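Local coordinates for erythrocyte membrane protein 1 (Plasmodium falciparum, PDB 6S8T) that binds the adhesion receptor ICAM-1 through this DBLbeta domain, one part of a much longer protein carried on the surface of infected erythrocytes, at residues 350-353 / 354-357; 89-92 / 93-96; 299-302 / 303-307. All blocks are in the same frame, centred on the assembly; numbering follows the deposited sequence.

Contact 1. Residues 350-353 / 354-357; sequences KIKK and WEKQ
Lys350 and Trp354 meet one helical turn apart at a single carbonyl. Trp354 N donates to Lys350 O over 3.3 Å in a nearly straight bond (167°), and the same oxygen sits at the indole's edge, 3.1 Å from Trp354 CD1. With CG beside the backbone N and opposite the carbonyl carbon (chi1 -78°), the five-membered part of the ring is brought back to that oxygen. Two more i to i+4 bonds continue the ladder, Glu355 N to Ile351 O at 2.9 Å and Lys356 N to Lys352 O at 3.1 Å. All of this lies within the long helix 335-372, in a region predicted to be coiled coil; Ile351 and Trp354 face helix 293-319, where both touch Met308. Among the charged side chains, Lys352 bends at chi2 (63°), which lays CD 3.4 Å from Glu355 OE1, and a second bend at chi4 turns NZ into a long salt bridge of 3.7 Å to that oxygen. The same NZ rests 3.4 Å from Lys356 CG. Apolar contact comes from Lys353, whose CG approaches Trp354 CD1 obliquely at 4.1 Å while its NZ reaches on to a salt bridge with Glu95.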
loop_
_atom_site.group_PDB
_atom_site.type_symbol
_atom_site.label_atom_id
_atom_site.label_comp_id
_atom_site.label_asym_id
_atom_site.label_seq_id
_atom_site.Cartn_x
_atom_site.Cartn_y
_atom_site.Cartn_z
ATOM N N LYS A 350 -1.793 -14.217 19.648
ATOM C CA LYS A 350 -1.673 -13.135 18.676
ATOM C C LYS A 350 -0.664 -13.470 17.587
ATOM O O LYS A 350 -0.917 -13.224 16.402
ATOM C CB LYS A 350 -1.279 -11.834 19.375
ATOM C CG LYS A 350 -2.446 -11.004 19.870
ATOM C CD LYS A 350 -2.027 -9.555 20.063
ATOM C CE LYS A 350 -3.194 -8.691 20.500
ATOM N NZ LYS A 350 -3.669 -9.058 21.862
ATOM N N ILE A 351 0.493 -14.017 17.967
ATOM C CA ILE A 351 1.512 -14.328 16.971
ATOM C C ILE A 351 1.032 -15.426 16.032
ATOM O O ILE A 351 1.351 -15.411 14.836
ATOM C CB ILE A 351 2.835 -14.705 17.662
ATOM C CG1 ILE A 351 3.317 -13.550 18.537
ATOM C CG2 ILE A 351 3.900 -15.046 16.638
ATOM C CD1 ILE A 351 3.506 -12.258 17.785
ATOM N N LYS A 352 0.239 -16.374 16.539
ATOM C CA LYS A 352 -0.204 -17.486 15.705
ATOM C C LYS A 352 -1.169 -17.027 14.618
ATOM O O LYS A 352 -1.058 -17.456 13.464
ATOM C CB LYS A 352 -0.851 -18.570 16.565
ATOM C CG LYS A 352 -1.146 -19.848 15.801
ATOM C CD LYS A 352 0.141 -20.487 15.296
ATOM C CE LYS A 352 -0.130 -21.494 14.189
ATOM N NZ LYS A 352 -0.622 -20.829 12.951
ATOM N N LYS A 353 -2.125 -16.158 14.960
ATOM C CA LYS A 353 -3.100 -15.736 13.961
ATOM C C LYS A 353 -2.464 -14.859 12.889
ATOM O O LYS A 353 -2.867 -14.922 11.721
ATOM C CB LYS A 353 -4.274 -15.024 14.632
ATOM C CG LYS A 353 -3.891 -13.854 15.508
ATOM C CD LYS A 353 -4.925 -13.623 16.601
ATOM C CE LYS A 353 -6.328 -13.508 16.032
ATOM N NZ LYS A 353 -7.329 -13.231 17.099
ATOM N N TRP A 354 -1.467 -14.049 13.255
ATOM C CA TRP A 354 -0.716 -13.315 12.242
ATOM C C TRP A 354 0.110 -14.263 11.381
ATOM O O TRP A 354 0.238 -14.056 10.168
ATOM C CB TRP A 354 0.179 -12.266 12.902
ATOM C CG TRP A 354 -0.556 -11.027 13.344
ATOM C CD1 TRP A 354 -1.335 -10.887 14.453
ATOM C CD2 TRP A 354 -0.568 -9.754 12.683
ATOM N NE1 TRP A 354 -1.836 -9.608 14.525
ATOM C CE2 TRP A 354 -1.380 -8.893 13.450
ATOM C CE3 TRP A 354 0.027 -9.259 11.519
ATOM C CZ2 TRP A 354 -1.613 -7.566 13.090
ATOM C CZ3 TRP A 354 -0.206 -7.943 11.162
ATOM C CH2 TRP A 354 -1.020 -7.110 11.945
ATOM N N GLU A 355 0.663 -15.317 11.986
ATOM C CA GLU A 355 1.465 -16.273 11.227
ATOM C C GLU A 355 0.648 -16.962 10.143
ATOM O O GLU A 355 1.183 -17.282 9.075
ATOM C CB GLU A 355 2.077 -17.313 12.166
ATOM C CG GLU A 355 3.020 -18.284 11.474
ATOM C CD GLU A 355 3.503 -19.390 12.392
ATOM O OE1 GLU A 355 2.868 -19.610 13.448
ATOM O OE2 GLU A 355 4.518 -20.041 12.058
ATOM N N LYS A 356 -0.644 -17.199 10.388
ATOM C CA LYS A 356 -1.468 -17.844 9.370
ATOM C C LYS A 356 -1.589 -16.971 8.126
ATOM O O LYS A 356 -1.616 -17.482 7.002
ATOM C CB LYS A 356 -2.850 -18.176 9.933
ATOM C CG LYS A 356 -2.852 -19.328 10.925
ATOM C CD LYS A 356 -4.269 -19.778 11.243
ATOM C CE LYS A 356 -4.271 -21.026 12.110
ATOM N NZ LYS A 356 -5.654 -21.511 12.375
ATOM N N GLN A 357 -1.656 -15.651 8.308
ATOM C CA GLN A 357 -1.708 -14.752 7.159
ATOM C C GLN A 357 -0.401 -14.785 6.375
ATOM O O GLN A 357 -0.412 -14.797 5.138
ATOM C CB GLN A 357 -2.037 -13.328 7.620
ATOM C CG GLN A 357 -3.352 -13.214 8.402
ATOM C CD GLN A 357 -3.786 -11.773 8.658
ATOM O OE1 GLN A 357 -2.962 -10.859 8.716
ATOM N NE2 GLN A 357 -5.091 -11.569 8.807
#

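Contact 2. Residues 89-92 / 93-96; sequences RFKI and GTEW
Lys91 and Thr94 close a type II beta turn, with Ile92 and Gly93 at its two corners, in the loop that leads into strand 97-98. The backbone bond across the turn, Thr94 N to Lys91 O, is well aligned (163°) but weak at 3.4 Å. Gly93 has a phi of 100°, the positive value expected at the third position of such a turn, where the peptide between the corners is flipped and the Ile92 carbonyl would crowd a CB; glycine has none.

The side-chain polar contact involves the same carbonyl. Thr94 OG1 lies 3.2 Å from Lys91 O, placed there by a chi1 of -64° that sets the hydroxyl beside its own backbone N. The hydroxyl hydrogen-bonds to Glu88 O, and Lys91 O is a second acceptor within its reach.

The remaining contacts are van der Waals. Ile92 sends its side chain off the corner to Trp304 and Gln311 of helix 293-319, which ties the surface turn to the helical body of the Duffy-binding-like domain. On the other flank of the turn, Lys91 CB touches Thr94 OG1 at 3.7 Å.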
loop_
_atom_site.group_PDB
_atom_site.type_symbol
_atom_site.label_atom_id
_atom_site.label_comp_id
_atom_site.label_asym_id
_atom_site.label_seq_id
_atom_site.Cartn_x
_atom_site.Cartn_y
_atom_site.Cartn_z
ATOM N N ARG A 89 -7.603 2.902 11.950
ATOM C CA ARG A 89 -6.790 2.986 10.738
ATOM C C ARG A 89 -5.302 2.831 11.031
ATOM O O ARG A 89 -4.585 2.154 10.286
ATOM C CB ARG A 89 -7.053 4.305 10.012
ATOM C CG ARG A 89 -6.380 4.390 8.648
ATOM C CD ARG A 89 -6.743 5.664 7.898
ATOM N NE ARG A 89 -6.227 5.637 6.532
ATOM C CZ ARG A 89 -6.303 6.647 5.670
ATOM N NH1 ARG A 89 -5.795 6.514 4.451
ATOM N NH2 ARG A 89 -6.875 7.790 6.022
ATOM N N PHE A 90 -4.813 3.453 12.102
ATOM C CA PHE A 90 -3.394 3.377 12.425
ATOM C C PHE A 90 -3.178 2.921 13.862
ATOM O O PHE A 90 -2.196 3.305 14.502
ATOM C CB PHE A 90 -2.702 4.717 12.166
ATOM C CG PHE A 90 -2.637 5.092 10.708
ATOM C CD1 PHE A 90 -1.773 4.429 9.847
ATOM C CD2 PHE A 90 -3.437 6.104 10.200
ATOM C CE1 PHE A 90 -1.709 4.766 8.506
ATOM C CE2 PHE A 90 -3.377 6.449 8.862
ATOM C CZ PHE A 90 -2.512 5.778 8.013
ATOM N N LYS A 91 -4.079 2.089 14.375
ATOM C CA LYS A 91 -3.934 1.518 15.706
ATOM C C LYS A 91 -3.113 0.236 15.630
ATOM O O LYS A 91 -3.359 -0.619 14.772
ATOM C CB LYS A 91 -5.303 1.238 16.327
ATOM C CG LYS A 91 -5.234 0.766 17.766
ATOM C CD LYS A 91 -6.622 0.566 18.357
ATOM C CE LYS A 91 -6.539 0.041 19.782
ATOM N NZ LYS A 91 -7.883 -0.192 20.366
ATOM N N ILE A 92 -2.133 0.114 16.526
ATOM C CA ILE A 92 -1.291 -1.076 16.581
ATOM C C ILE A 92 -2.134 -2.275 16.998
ATOM O O ILE A 92 -2.874 -2.220 17.988
ATOM C CB ILE A 92 -0.117 -0.853 17.549
ATOM C CG1 ILE A 92 0.878 0.157 16.970
ATOM C CG2 ILE A 92 0.580 -2.165 17.872
ATOM C CD1 ILE A 92 2.037 0.466 17.894
ATOM N N GLY A 93 -2.030 -3.365 16.240
ATOM C CA GLY A 93 -2.735 -4.590 16.546
ATOM C C GLY A 93 -3.998 -4.827 15.742
ATOM O O GLY A 93 -4.598 -5.902 15.876
ATOM N N THR A 94 -4.424 -3.864 14.923
ATOM C CA THR A 94 -5.609 -4.053 14.093
ATOM C C THR A 94 -5.383 -5.182 13.096
ATOM O O THR A 94 -4.410 -5.172 12.336
ATOM C CB THR A 94 -5.956 -2.758 13.352
ATOM O OG1 THR A 94 -6.297 -1.734 14.298
ATOM C CG2 THR A 94 -7.131 -2.980 12.409
ATOM N N GLU A 95 -6.288 -6.159 13.101
ATOM C CA GLU A 95 -6.138 -7.341 12.262
ATOM C C GLU A 95 -6.561 -7.038 10.828
ATOM O O GLU A 95 -7.656 -6.524 10.586
ATOM C CB GLU A 95 -6.960 -8.497 12.831
ATOM C CG GLU A 95 -6.519 -8.936 14.224
ATOM C CD GLU A 95 -7.519 -9.861 14.904
ATOM O OE1 GLU A 95 -8.644 -10.017 14.384
ATOM O OE2 GLU A 95 -7.178 -10.428 15.965
ATOM N N TRP A 96 -5.685 -7.354 9.879
ATOM C CA TRP A 96 -6.019 -7.187 8.470
ATOM C C TRP A 96 -7.036 -8.240 8.052
ATOM O O TRP A 96 -6.937 -9.410 8.437
ATOM C CB TRP A 96 -4.766 -7.298 7.594
ATOM C CG TRP A 96 -3.713 -6.244 7.849
ATOM C CD1 TRP A 96 -3.440 -5.615 9.033
ATOM C CD2 TRP A 96 -2.797 -5.702 6.888
ATOM N NE1 TRP A 96 -2.410 -4.719 8.867
ATOM C CE2 TRP A 96 -1.998 -4.754 7.560
ATOM C CE3 TRP A 96 -2.573 -5.930 5.526
ATOM C CZ2 TRP A 96 -1.000 -4.030 6.914
ATOM C CZ3 TRP A 96 -1.578 -5.215 4.889
ATOM C CH2 TRP A 96 -0.806 -4.273 5.582
#

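Contact 3. Residues 299-302 / 303-307; sequences VEWA and EWFCK
Glu300 OE2 is gripped by two donors: a water molecule gives it a proton over 3.3 Å, and NE of Arg114 makes a salt bridge to it. The water in turn accepts from Trp304 NE1 at 2.9 Å, lying in the plane of the indole, and so bridges two side chains one turn apart. Those side chains run alongside each other, pointing the same way; Glu300 CG meets Trp304 CD1 at 3.8 Å, and the carboxylate is turned 41° from the ring. Trp304 has its CG beside the backbone N (chi1 -76°), which brings CD1 to within 3.2 Å of Glu300 O at the ring edge. Over one face of the same indole lies Lys307 CD, 3.7 Å above the plane and offset toward the rim.

The stretch belongs to helix 293-319 of the Duffy-binding-like domain, and regular i to i+4 bonds run through it, among them Phe305 N to Trp301 O at 3.0 Å. Its Cys306 forms a disulfide with Cys430, which pins the helix to the C-terminal part of the chain, while Glu303 OE2 is held by Arg180 and Ser177 of helix 172-194.

On the aromatic side, Trp301 and Phe305 touch chiefly through a CH-pi contact: Phe305 CB stands over the face of the Trp301 six-membered ring, 4.2 Å from its centroid. The two six-membered rings are nearly parallel, planes 5° apart, but slid so far that they scarcely overlap, and Trp301 NE1 hydrogen-bonds to Gln357 OE1.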
loop_
_atom_site.group_PDB
_atom_site.type_symbol
_atom_site.label_atom_id
_atom_site.label_comp_id
_atom_site.label_asym_id
_atom_site.label_seq_id
_atom_site.Cartn_x
_atom_site.Cartn_y
_atom_site.Cartn_z
ATOM N N VAL A 299 5.089 -5.571 2.216
ATOM C CA VAL A 299 6.050 -4.802 3.003
ATOM C C VAL A 299 5.341 -4.049 4.126
ATOM O O VAL A 299 5.846 -3.957 5.249
ATOM C CB VAL A 299 6.847 -3.842 2.097
ATOM C CG1 VAL A 299 7.776 -2.958 2.930
ATOM C CG2 VAL A 299 7.637 -4.614 1.045
ATOM N N GLU A 300 4.155 -3.502 3.839
ATOM C CA GLU A 300 3.383 -2.814 4.871
ATOM C C GLU A 300 2.841 -3.794 5.906
ATOM O O GLU A 300 2.720 -3.444 7.084
ATOM C CB GLU A 300 2.245 -2.010 4.226
ATOM C CG GLU A 300 1.460 -1.083 5.171
ATOM C CD GLU A 300 0.482 -0.176 4.425
ATOM O OE1 GLU A 300 0.365 -0.313 3.189
ATOM O OE2 GLU A 300 -0.166 0.686 5.067
ATOM N N TRP A 301 2.524 -5.026 5.490
ATOM C CA TRP A 301 2.098 -6.053 6.438
ATOM C C TRP A 301 3.212 -6.390 7.419
ATOM O O TRP A 301 2.958 -6.596 8.612
ATOM C CB TRP A 301 1.650 -7.312 5.684
ATOM C CG TRP A 301 1.100 -8.426 6.561
ATOM C CD1 TRP A 301 -0.217 -8.732 6.766
ATOM C CD2 TRP A 301 1.853 -9.385 7.325
ATOM N NE1 TRP A 301 -0.331 -9.808 7.614
ATOM C CE2 TRP A 301 0.922 -10.228 7.973
ATOM C CE3 TRP A 301 3.219 -9.608 7.529
ATOM C CZ2 TRP A 301 1.316 -11.277 8.808
ATOM C CZ3 TRP A 301 3.608 -10.646 8.363
ATOM C CH2 TRP A 301 2.658 -11.469 8.990
ATOM N N ALA A 302 4.453 -6.463 6.936
ATOM C CA ALA A 302 5.563 -6.821 7.813
ATOM C C ALA A 302 5.856 -5.712 8.817
ATOM O O ALA A 302 6.224 -5.993 9.965
ATOM C CB ALA A 302 6.808 -7.141 6.986
ATOM N N GLU A 303 5.705 -4.450 8.409
ATOM C CA GLU A 303 5.960 -3.345 9.331
ATOM C C GLU A 303 4.953 -3.342 10.475
ATOM O O GLU A 303 5.328 -3.192 11.644
ATOM C CB GLU A 303 5.935 -2.003 8.591
ATOM C CG GLU A 303 6.040 -0.798 9.532
ATOM C CD GLU A 303 6.040 0.547 8.817
ATOM O OE1 GLU A 303 5.763 0.593 7.600
ATOM O OE2 GLU A 303 6.316 1.568 9.482
ATOM N N TRP A 304 3.665 -3.517 10.161
ATOM C CA TRP A 304 2.641 -3.492 11.199
ATOM C C TRP A 304 2.604 -4.771 12.027
ATOM O O TRP A 304 2.130 -4.735 13.168
ATOM C CB TRP A 304 1.269 -3.203 10.584
ATOM C CG TRP A 304 1.135 -1.756 10.219
ATOM C CD1 TRP A 304 1.376 -1.190 8.999
ATOM C CD2 TRP A 304 0.784 -0.677 11.099
ATOM N NE1 TRP A 304 1.178 0.170 9.060
ATOM C CE2 TRP A 304 0.811 0.509 10.337
ATOM C CE3 TRP A 304 0.434 -0.602 12.451
ATOM C CZ2 TRP A 304 0.503 1.754 10.882
ATOM C CZ3 TRP A 304 0.130 0.636 12.994
ATOM C CH2 TRP A 304 0.166 1.797 12.211
ATOM N N PHE A 305 3.097 -5.892 11.489
ATOM C CA PHE A 305 3.292 -7.073 12.325
ATOM C C PHE A 305 4.373 -6.830 13.367
ATOM O O PHE A 305 4.249 -7.275 14.515
ATOM C CB PHE A 305 3.663 -8.290 11.477
ATOM C CG PHE A 305 4.279 -9.407 12.280
ATOM C CD1 PHE A 305 3.481 -10.258 13.027
ATOM C CD2 PHE A 305 5.657 -9.588 12.311
ATOM C CE1 PHE A 305 4.039 -11.280 13.779
ATOM C CE2 PHE A 305 6.220 -10.607 13.063
ATOM C CZ PHE A 305 5.410 -11.454 13.798
ATOM N N CYS A 306 5.454 -6.145 12.976
ATOM C CA CYS A 306 6.535 -5.886 13.920
ATOM C C CYS A 306 6.118 -4.894 15.000
ATOM O O CYS A 306 6.591 -4.992 16.137
ATOM C CB CYS A 306 7.778 -5.391 13.178
ATOM S SG CYS A 306 8.715 -6.715 12.337
ATOM N N LYS A 307 5.240 -3.941 14.672
ATOM C CA LYS A 307 4.729 -3.034 15.699
ATOM C C LYS A 307 3.876 -3.780 16.717
ATOM O O LYS A 307 3.986 -3.535 17.923
ATOM C CB LYS A 307 3.921 -1.904 15.058
ATOM C CG LYS A 307 4.746 -0.898 14.281
ATOM C CD LYS A 307 3.863 0.201 13.700
ATOM C CE LYS A 307 4.695 1.358 13.173
ATOM N NZ LYS A 307 5.453 2.032 14.272
HETATM O O HOH W 1 1.705 2.371 7.189
#

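In the fold
All three contacts share one interface, where helices 293-319 and 335-372, consecutive in the chain, pack together and the loop 89-96 lies against both. The centres of contacts 2 and 3 are about 10 Å apart, those of contacts 1 and 3 about 12 Å, those of contacts 1 and 2 about 14 Å. Gln357 joins all three: its NE2 is 2.9 Å from Trp96 O, a probable hydrogen bond to contact 2, while its OE1 serves contact 3. The salt bridge of Lys353 adds a charged link between contacts 1 and 2. Packing completes the junction: Trp96 CH2 lies 3.4 Å from Trp301 N, and Trp354 CE3 3.8 Å from Phe305 CB.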